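Local coordinates for FAD:protein FMN transferase (Vibrio cholerae, PDB 6NXI) that probably transfers the FMN moiety of FAD to a threonine hydroxyl of a target flavoprotein, using magnesium, or alternatively manganese, as cofactor, at residues 201-206 and 295-300; 282-287 and 305-310; 127-132 and 144-149. All coordinates share one frame; numbering follows the deposited sequence.

Contact 1 (201-206 and 295-300)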
loop_
_atom_site.group_PDB
_atom_site.type_symbol
_atom_site.label_atom_id
_atom_site.label_comp_id
_atom_site.label_asym_id
_atom_site.label_seq_id
_atom_site.Cartn_x
_atom_site.Cartn_y
_atom_site.Cartn_z
ATOM N N ILE A 201 -12.772 -8.859 6.815
ATOM C CA ILE A 201 -12.207 -7.763 7.640
ATOM C C ILE A 201 -12.011 -8.299 9.059
ATOM O O ILE A 201 -12.986 -8.770 9.636
ATOM C CB ILE A 201 -13.082 -6.509 7.602
ATOM C CG1 ILE A 201 -13.359 -6.111 6.143
ATOM C CG2 ILE A 201 -12.381 -5.428 8.424
ATOM C CD1 ILE A 201 -13.462 -4.639 5.902
ATOM N N GLU A 202 -10.771 -8.257 9.533
ATOM C CA GLU A 202 -10.382 -8.729 10.885
ATOM C C GLU A 202 -10.821 -7.649 11.878
ATOM O O GLU A 202 -10.500 -6.462 11.686
ATOM C CB GLU A 202 -8.892 -9.057 10.967
ATOM C CG GLU A 202 -8.476 -10.258 10.136
ATOM C CD GLU A 202 -8.919 -11.623 10.644
ATOM O OE1 GLU A 202 -9.172 -11.764 11.862
ATOM O OE2 GLU A 202 -9.015 -12.552 9.813
ATOM N N LYS A 203 -11.590 -8.054 12.869
ATOM C CA LYS A 203 -12.098 -7.144 13.917
ATOM C C LYS A 203 -11.401 -7.556 15.207
ATOM O O LYS A 203 -11.347 -8.736 15.531
ATOM C CB LYS A 203 -13.618 -7.255 14.033
ATOM C CG LYS A 203 -14.394 -7.081 12.741
ATOM C CD LYS A 203 -14.193 -5.735 12.079
ATOM C CE LYS A 203 -15.262 -5.436 11.047
ATOM N NZ LYS A 203 -16.610 -5.393 11.669
ATOM N N PRO A 204 -10.784 -6.617 15.943
ATOM C CA PRO A 204 -10.217 -6.925 17.251
ATOM C C PRO A 204 -11.410 -6.964 18.205
ATOM O O PRO A 204 -12.430 -6.308 17.959
ATOM C CB PRO A 204 -9.269 -5.752 17.494
ATOM C CG PRO A 204 -10.020 -4.607 16.851
ATOM C CD PRO A 204 -10.671 -5.196 15.607
ATOM N N SER A 205 -11.283 -7.777 19.248
ATOM C CA SER A 205 -12.358 -8.071 20.223
ATOM C C SER A 205 -11.758 -7.951 21.622
ATOM O O SER A 205 -10.613 -8.391 21.782
ATOM C CB SER A 205 -12.899 -9.443 19.962
ATOM O OG SER A 205 -14.115 -9.618 20.639
ATOM N N VAL A 206 -12.466 -7.368 22.585
ATOM C CA VAL A 206 -11.948 -7.244 23.984
ATOM C C VAL A 206 -11.682 -8.638 24.576
ATOM O O VAL A 206 -10.845 -8.729 25.514
ATOM C CB VAL A 206 -12.883 -6.428 24.896
ATOM C CG1 VAL A 206 -12.897 -4.972 24.473
ATOM C CG2 VAL A 206 -14.292 -7.007 24.969
ATOM N N LEU A 295 -13.143 1.949 6.413
ATOM C CA LEU A 295 -13.450 1.431 7.760
ATOM C C LEU A 295 -12.187 1.568 8.595
ATOM O O LEU A 295 -11.152 0.953 8.293
ATOM C CB LEU A 295 -13.925 -0.018 7.679
ATOM C CG LEU A 295 -14.337 -0.616 9.023
ATOM C CD1 LEU A 295 -15.606 0.037 9.518
ATOM C CD2 LEU A 295 -14.510 -2.119 8.892
ATOM N N MET A 296 -12.299 2.322 9.674
ATOM C CA MET A 296 -11.180 2.447 10.620
ATOM C C MET A 296 -11.581 1.800 11.914
ATOM O O MET A 296 -12.703 2.098 12.390
ATOM C CB MET A 296 -10.865 3.886 10.942
ATOM C CG MET A 296 -10.297 4.607 9.816
ATOM S SD MET A 296 -9.578 6.018 10.630
ATOM C CE MET A 296 -9.442 7.100 9.238
ATOM N N ILE A 297 -10.705 0.956 12.410
ATOM C CA ILE A 297 -10.872 0.348 13.746
ATOM C C ILE A 297 -9.933 1.073 14.692
ATOM O O ILE A 297 -8.749 1.195 14.387
ATOM C CB ILE A 297 -10.583 -1.147 13.667
ATOM C CG1 ILE A 297 -11.556 -1.808 12.682
ATOM C CG2 ILE A 297 -10.664 -1.731 15.071
ATOM C CD1 ILE A 297 -11.282 -3.236 12.489
ATOM N N VAL A 298 -10.469 1.544 15.814
ATOM C CA VAL A 298 -9.673 2.348 16.770
ATOM C C VAL A 298 -9.824 1.734 18.143
ATOM O O VAL A 298 -10.887 1.150 18.431
ATOM C CB VAL A 298 -10.026 3.844 16.753
ATOM C CG1 VAL A 298 -10.258 4.294 15.316
ATOM C CG2 VAL A 298 -11.201 4.197 17.630
ATOM N N LYS A 299 -8.740 1.832 18.895
ATOM C CA LYS A 299 -8.681 1.404 20.319
ATOM C C LYS A 299 -9.309 2.508 21.166
ATOM O O LYS A 299 -8.802 3.631 21.095
ATOM C CB LYS A 299 -7.220 1.127 20.691
ATOM C CG LYS A 299 -6.974 0.686 22.128
ATOM C CD LYS A 299 -7.188 -0.798 22.350
ATOM C CE LYS A 299 -7.253 -1.136 23.828
ATOM N NZ LYS A 299 -8.608 -0.903 24.381
ATOM N N THR A 300 -10.348 2.177 21.934
ATOM C CA THR A 300 -11.033 3.105 22.871
ATOM C C THR A 300 -10.471 2.858 24.265
ATOM O O THR A 300 -9.596 2.000 24.429
ATOM C CB THR A 300 -12.548 2.910 22.874
ATOM O OG1 THR A 300 -12.794 1.647 23.491
ATOM C CG2 THR A 300 -13.149 2.956 21.485
#

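Contact 2 (282-287 and 305-310)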
loop_
_atom_site.group_PDB
_atom_site.type_symbol
_atom_site.label_atom_id
_atom_site.label_comp_id
_atom_site.label_asym_id
_atom_site.label_seq_id
_atom_site.Cartn_x
_atom_site.Cartn_y
_atom_site.Cartn_z
ATOM N N ARG A 282 -9.374 13.312 11.548
ATOM C CA ARG A 282 -8.995 14.004 10.287
ATOM C C ARG A 282 -9.130 13.013 9.142
ATOM O O ARG A 282 -9.520 13.436 8.030
ATOM C CB ARG A 282 -7.580 14.569 10.399
ATOM C CG ARG A 282 -7.376 15.576 11.525
ATOM C CD ARG A 282 -8.303 16.767 11.484
ATOM N NE ARG A 282 -8.161 17.513 10.248
ATOM C CZ ARG A 282 -8.947 18.535 9.898
ATOM N NH1 ARG A 282 -9.923 18.919 10.700
ATOM N NH2 ARG A 282 -8.752 19.151 8.745
ATOM N N GLY A 283 -8.792 11.743 9.378
ATOM C CA GLY A 283 -8.894 10.717 8.324
ATOM C C GLY A 283 -10.322 10.470 7.888
ATOM O O GLY A 283 -10.585 10.377 6.654
ATOM N N MET A 284 -11.249 10.286 8.824
ATOM C CA MET A 284 -12.656 10.026 8.449
ATOM C C MET A 284 -13.229 11.280 7.769
ATOM O O MET A 284 -14.039 11.120 6.827
ATOM C CB MET A 284 -13.501 9.596 9.650
ATOM C CG MET A 284 -13.077 8.253 10.245
ATOM S SD MET A 284 -13.034 6.878 9.043
ATOM C CE MET A 284 -14.747 6.930 8.524
ATOM N N ALA A 285 -12.756 12.475 8.149
ATOM C CA ALA A 285 -13.215 13.749 7.547
ATOM C C ALA A 285 -12.792 13.771 6.075
ATOM O O ALA A 285 -13.655 14.082 5.208
ATOM C CB ALA A 285 -12.706 14.951 8.294
ATOM N N VAL A 286 -11.555 13.389 5.770
ATOM C CA VAL A 286 -11.112 13.295 4.348
ATOM C C VAL A 286 -11.954 12.253 3.611
ATOM O O VAL A 286 -12.330 12.472 2.430
ATOM C CB VAL A 286 -9.597 13.029 4.240
ATOM C CG1 VAL A 286 -9.189 12.644 2.817
ATOM C CG2 VAL A 286 -8.829 14.239 4.709
ATOM N N ALA A 287 -12.239 11.111 4.235
ATOM C CA ALA A 287 -12.984 10.021 3.572
ATOM C C ALA A 287 -14.399 10.524 3.252
ATOM O O ALA A 287 -14.966 10.210 2.191
ATOM C CB ALA A 287 -13.050 8.788 4.436
ATOM N N LYS A 305 -13.645 0.393 18.626
ATOM C CA LYS A 305 -14.771 1.049 17.945
ATOM C C LYS A 305 -14.456 1.050 16.449
ATOM O O LYS A 305 -13.257 1.052 16.067
ATOM C CB LYS A 305 -14.968 2.441 18.545
ATOM C CG LYS A 305 -16.040 3.290 17.894
ATOM C CD LYS A 305 -15.919 4.760 18.243
ATOM C CE LYS A 305 -16.594 5.115 19.545
ATOM N NZ LYS A 305 -16.350 6.534 19.899
ATOM N N GLU A 306 -15.491 0.970 15.636
ATOM C CA GLU A 306 -15.340 1.119 14.174
ATOM C C GLU A 306 -15.924 2.460 13.759
ATOM O O GLU A 306 -16.977 2.859 14.269
ATOM C CB GLU A 306 -16.104 0.068 13.380
ATOM C CG GLU A 306 -16.215 -1.260 14.075
ATOM C CD GLU A 306 -16.737 -2.355 13.165
ATOM O OE1 GLU A 306 -17.540 -2.043 12.253
ATOM O OE2 GLU A 306 -16.357 -3.507 13.393
ATOM N N TYR A 307 -15.320 3.070 12.769
ATOM C CA TYR A 307 -15.874 4.235 12.069
ATOM C C TYR A 307 -15.915 3.866 10.594
ATOM O O TYR A 307 -14.821 3.532 10.069
ATOM C CB TYR A 307 -14.995 5.461 12.248
ATOM C CG TYR A 307 -14.878 5.978 13.654
ATOM C CD1 TYR A 307 -15.782 6.883 14.186
ATOM C CD2 TYR A 307 -13.813 5.579 14.428
ATOM C CE1 TYR A 307 -15.623 7.368 15.477
ATOM C CE2 TYR A 307 -13.624 6.071 15.702
ATOM C CZ TYR A 307 -14.536 6.955 16.231
ATOM O OH TYR A 307 -14.299 7.368 17.509
ATOM N N ALA A 308 -17.101 3.859 10.007
ATOM C CA ALA A 308 -17.298 3.630 8.559
ATOM C C ALA A 308 -17.697 4.964 7.925
ATOM O O ALA A 308 -18.581 5.650 8.471
ATOM C CB ALA A 308 -18.332 2.574 8.320
ATOM N N SER A 309 -17.069 5.317 6.807
ATOM C CA SER A 309 -17.469 6.509 6.034
ATOM C C SER A 309 -18.853 6.258 5.418
ATOM O O SER A 309 -19.242 5.087 5.271
ATOM C CB SER A 309 -16.443 6.845 5.007
ATOM O OG SER A 309 -16.362 5.857 3.998
ATOM N N SER A 310 -19.527 7.317 4.981
ATOM C CA SER A 310 -20.855 7.236 4.319
ATOM C C SER A 310 -20.781 6.318 3.104
ATOM O O SER A 310 -21.770 5.648 2.813
ATOM C CB SER A 310 -21.329 8.605 3.936
ATOM O OG SER A 310 -21.625 9.333 5.108
#

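Contact 3 (127-132 and 144-149)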
loop_
_atom_site.group_PDB
_atom_site.type_symbol
_atom_site.label_atom_id
_atom_site.label_comp_id
_atom_site.label_asym_id
_atom_site.label_seq_id
_atom_site.Cartn_x
_atom_site.Cartn_y
_atom_site.Cartn_z
ATOM N N ARG A 127 15.226 13.494 9.840
ATOM C CA ARG A 127 14.064 14.376 9.575
ATOM C C ARG A 127 14.473 15.528 8.674
ATOM O O ARG A 127 13.671 15.884 7.801
ATOM C CB ARG A 127 13.460 14.923 10.864
ATOM C CG ARG A 127 12.775 13.866 11.701
ATOM C CD ARG A 127 12.394 14.382 13.044
ATOM N NE ARG A 127 11.193 15.175 12.989
ATOM C CZ ARG A 127 10.809 15.965 13.984
ATOM N NH1 ARG A 127 11.563 16.122 15.065
ATOM N NH2 ARG A 127 9.672 16.611 13.884
ATOM N N ALA A 128 15.708 16.011 8.786
ATOM C CA ALA A 128 16.155 17.182 8.005
ATOM C C ALA A 128 16.252 16.820 6.521
ATOM O O ALA A 128 16.310 17.765 5.721
ATOM C CB ALA A 128 17.465 17.697 8.521
ATOM N N ILE A 129 16.371 15.533 6.174
ATOM C CA ILE A 129 16.515 15.086 4.761
ATOM C C ILE A 129 15.229 14.386 4.308
ATOM O O ILE A 129 15.320 13.609 3.388
ATOM C CB ILE A 129 17.766 14.209 4.579
ATOM C CG1 ILE A 129 17.736 12.963 5.476
ATOM C CG2 ILE A 129 19.020 15.026 4.802
ATOM C CD1 ILE A 129 18.739 11.890 5.122
ATOM N N THR A 130 14.089 14.682 4.923
ATOM C CA THR A 130 12.756 14.195 4.501
ATOM C C THR A 130 11.850 15.391 4.197
ATOM O O THR A 130 12.079 16.503 4.693
ATOM C CB THR A 130 12.137 13.281 5.564
ATOM O OG1 THR A 130 11.767 14.151 6.630
ATOM C CG2 THR A 130 13.100 12.213 6.001
ATOM N N GLY A 131 10.867 15.190 3.332
ATOM C CA GLY A 131 9.824 16.177 3.059
ATOM C C GLY A 131 9.465 16.159 1.605
ATOM O O GLY A 131 10.390 16.231 0.762
ATOM N N ILE A 132 8.172 15.994 1.341
ATOM C CA ILE A 132 7.589 15.887 -0.019
ATOM C C ILE A 132 7.995 17.125 -0.835
ATOM O O ILE A 132 8.047 16.994 -2.058
ATOM C CB ILE A 132 6.057 15.712 0.083
ATOM C CG1 ILE A 132 5.467 15.156 -1.217
ATOM C CG2 ILE A 132 5.381 16.999 0.499
ATOM C CD1 ILE A 132 5.781 13.714 -1.471
ATOM N N LYS A 144 15.242 16.092 -7.115
ATOM C CA LYS A 144 15.354 16.210 -5.648
ATOM C C LYS A 144 16.257 17.401 -5.376
ATOM O O LYS A 144 17.326 17.441 -6.006
ATOM C CB LYS A 144 15.890 14.910 -5.048
ATOM C CG LYS A 144 17.166 14.369 -5.678
ATOM C CD LYS A 144 17.432 12.888 -5.423
ATOM C CE LYS A 144 18.329 12.649 -4.237
ATOM N NZ LYS A 144 18.663 11.215 -4.115
ATOM N N ASP A 145 15.798 18.334 -4.536
ATOM C CA ASP A 145 16.503 19.629 -4.329
ATOM C C ASP A 145 17.518 19.426 -3.217
ATOM O O ASP A 145 18.277 20.375 -2.930
ATOM C CB ASP A 145 15.540 20.781 -4.065
ATOM C CG ASP A 145 14.793 20.734 -2.749
ATOM O OD1 ASP A 145 15.092 19.844 -1.882
ATOM O OD2 ASP A 145 13.912 21.593 -2.598
ATOM N N ILE A 146 17.546 18.236 -2.623
ATOM C CA ILE A 146 18.616 17.859 -1.653
ATOM C C ILE A 146 19.137 16.483 -2.054
ATOM O O ILE A 146 18.369 15.596 -2.454
ATOM C CB ILE A 146 18.179 17.913 -0.173
ATOM C CG1 ILE A 146 16.981 17.017 0.151
ATOM C CG2 ILE A 146 17.897 19.345 0.258
ATOM C CD1 ILE A 146 16.768 16.818 1.625
ATOM N N PRO A 147 20.470 16.290 -1.980
ATOM C CA PRO A 147 21.113 15.053 -2.426
ATOM C C PRO A 147 20.733 13.780 -1.659
ATOM O O PRO A 147 20.796 12.731 -2.234
ATOM C CB PRO A 147 22.623 15.344 -2.299
ATOM C CG PRO A 147 22.723 16.522 -1.359
ATOM C CD PRO A 147 21.442 17.304 -1.526
ATOM N N GLU A 148 20.356 13.888 -0.387
ATOM C CA GLU A 148 20.220 12.707 0.497
ATOM C C GLU A 148 18.780 12.178 0.449
ATOM O O GLU A 148 18.477 11.256 1.254
ATOM C CB GLU A 148 20.581 13.081 1.943
ATOM C CG GLU A 148 21.958 13.700 2.097
ATOM C CD GLU A 148 22.055 15.214 1.929
ATOM O OE1 GLU A 148 21.040 15.862 1.546
ATOM O OE2 GLU A 148 23.168 15.764 2.221
ATOM N N LEU A 149 17.898 12.811 -0.334
ATOM C CA LEU A 149 16.452 12.460 -0.374
ATOM C C LEU A 149 16.381 10.975 -0.699
ATOM O O LEU A 149 17.121 10.538 -1.576
ATOM C CB LEU A 149 15.667 13.276 -1.412
ATOM C CG LEU A 149 14.165 13.372 -1.129
ATOM C CD1 LEU A 149 13.871 14.368 -0.026
ATOM C CD2 LEU A 149 13.414 13.753 -2.372
#

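Contact 1 (201-206 and 295-300)
Ile201 and Lys203, from the small two-stranded antiparallel sheet, and Pro204 just after them pack over Leu295 and Ile297 on one face of the large antiparallel sheet. The layers meet face to face: the axes of strands 201-203 and 295-299 come within 9.3 Å at an angle of 18°, too far apart for backbone pairing, so side chains fill the space. Ile201 points CG2 and CD1 at Leu295 CD2, with CG2 4.0 Å from that methyl, and Phe312 touches both residues. With CG swung away from its own backbone N (chi1 -177°), Leu295 extends CD2 toward the small sheet, where Lys203 CE also meets it at 4.0 Å, the lysine chain passing at about a right angle. Ile297 works through two branches. Its CD1 reaches the backbone of the hairpin, 3.4 Å from Glu202 O, and also touches Lys203 CD. Its CG2 meets Pro204 tip to tip, with 3.4 Å between CG2 and Pro204 CG, tighter than usual for two carbons. Branched aliphatics suit these facing layers, and proline adds a rigid apolar ring. The long lysine lends its methylenes to the packing, while NZ forms salt bridges with Glu213 and Glu306. With no hydrogen bond across the interface, cohesion here is apolar; of the two ion pairs, that with Glu306 alone reaches the large sheet, while that with Glu213 stays within the small one.

Contact 2 (282-287 and 305-310)
The ring of Tyr307, whose CB touches Met284, carries Lys305 CG over one face, 4.2 Å above the plane and displaced toward the rim. The same lysine curls along the ring to give Tyr307 OH a hydrogen bond from NZ at 3.3 Å. Met284 comes from helix 280-289 and crosses the tyrosine side chain obliquely, its CG 3.9 Å from Tyr307 CB. A second flat group, the peptide between Ala308 and Ser309, takes the thioether's end: Met284 CE lies over its face, 3.6 Å from Ala308 C and 3.3 Å from Ser309 N. Successive bends in the methionine chain (chi2 -55°, chi3 -59°) fold the methyl back onto this backbone, a shape that an unbranched, flexible residue takes up readily. One helical turn onward, Ala287 is small enough to let the helix come close to the chain, with CB 4.0 Å from Ser309 CB. Ser309 is two-sided. Its CB faces Met284 and Ala287, whereas a chi1 of 67° turns OG to donate to Ile292 O and accept from Val294 N, in the connection leading from the helix into strand 294-299. Helix and edge strand are thus joined across this interface by carbon and sulfur packing without a hydrogen bond, while the buried serine hydroxyl is satisfied by backbone groups beside it.

Contact 3 (127-132 and 144-149)
Ile129 and Leu149 mark the nearest approach of two irregular segments, with CA atoms 5.8 Å apart, and each segment is shaped by a type I beta turn. The first, Arg127 to Thr130, follows helix 120-127 and is closed by Thr130 N bonding to Arg127 O. Thr130 OG1 gives the same oxygen a second, shorter bond of 2.8 Å, from the same face of the carbonyl plane, so a threonine here reinforces its own turn. Gly131 then has a phi of 143°, where a CB would collide with the preceding carbonyl oxygen; glycine alone avoids that clash. The second turn, Ile146 to Leu149, is braced by Lys144, just before it, whose NZ lies in the carbonyl plane of Leu149 O at 3.0 Å and also bonds to the carbonyls of Phe62 and His65.

Between the turns lies van der Waals packing, with no hydrogen bond across it. Ile129 does most of the work: its CG2 rests 3.8 Å from Glu148 CB, and its CD1 also lies against that carbon, the two side chains crossing at about a right angle. Glu148, exposed to solvent, contributes mainly its CB. Ile146 places CG1 between its backbone N and carbonyl carbon (chi1 58°), and the extended branch brings CD1 in end-on, 3.6 Å from Ile129 CA. The buried Leu149 turns its branch away from its own N (chi1 -157°), which brings CD1 to 3.8 Å from Ile129 O, near Gly131 O as well. Such branched side chains fill the space between turns that share no backbone bond. The segments lead into strand 135-138 and out of strand 141-144, so the contact brings together the two ends of a beta hairpin, packing the turn that ends a helix against the turn that leaves the hairpin.

Overall arrangement
Along the chain, contact 3 closes first: it joins the approach to hairpin 135-138/141-144 with its exit, a short loop complete before the other two begin. Contact 1 opens at 201-206 and spans a much longer excursion to 295-300, laying the two-stranded sheet on the large one. Contact 2 starts within that span, at 282-287, and ends beyond it, at 305-310, so these two cross. Their strands 294-299 and 304-308 are neighbours in the large sheet, with helix 280-289 and the small sheet covering opposite faces. Met284–Met296 packing and a probable Met296 O–Tyr307 N hydrogen bond link them directly. Contact 3 stays separate, its centre about 35 Å from that of contact 1 and about 31 Å from contact 2's.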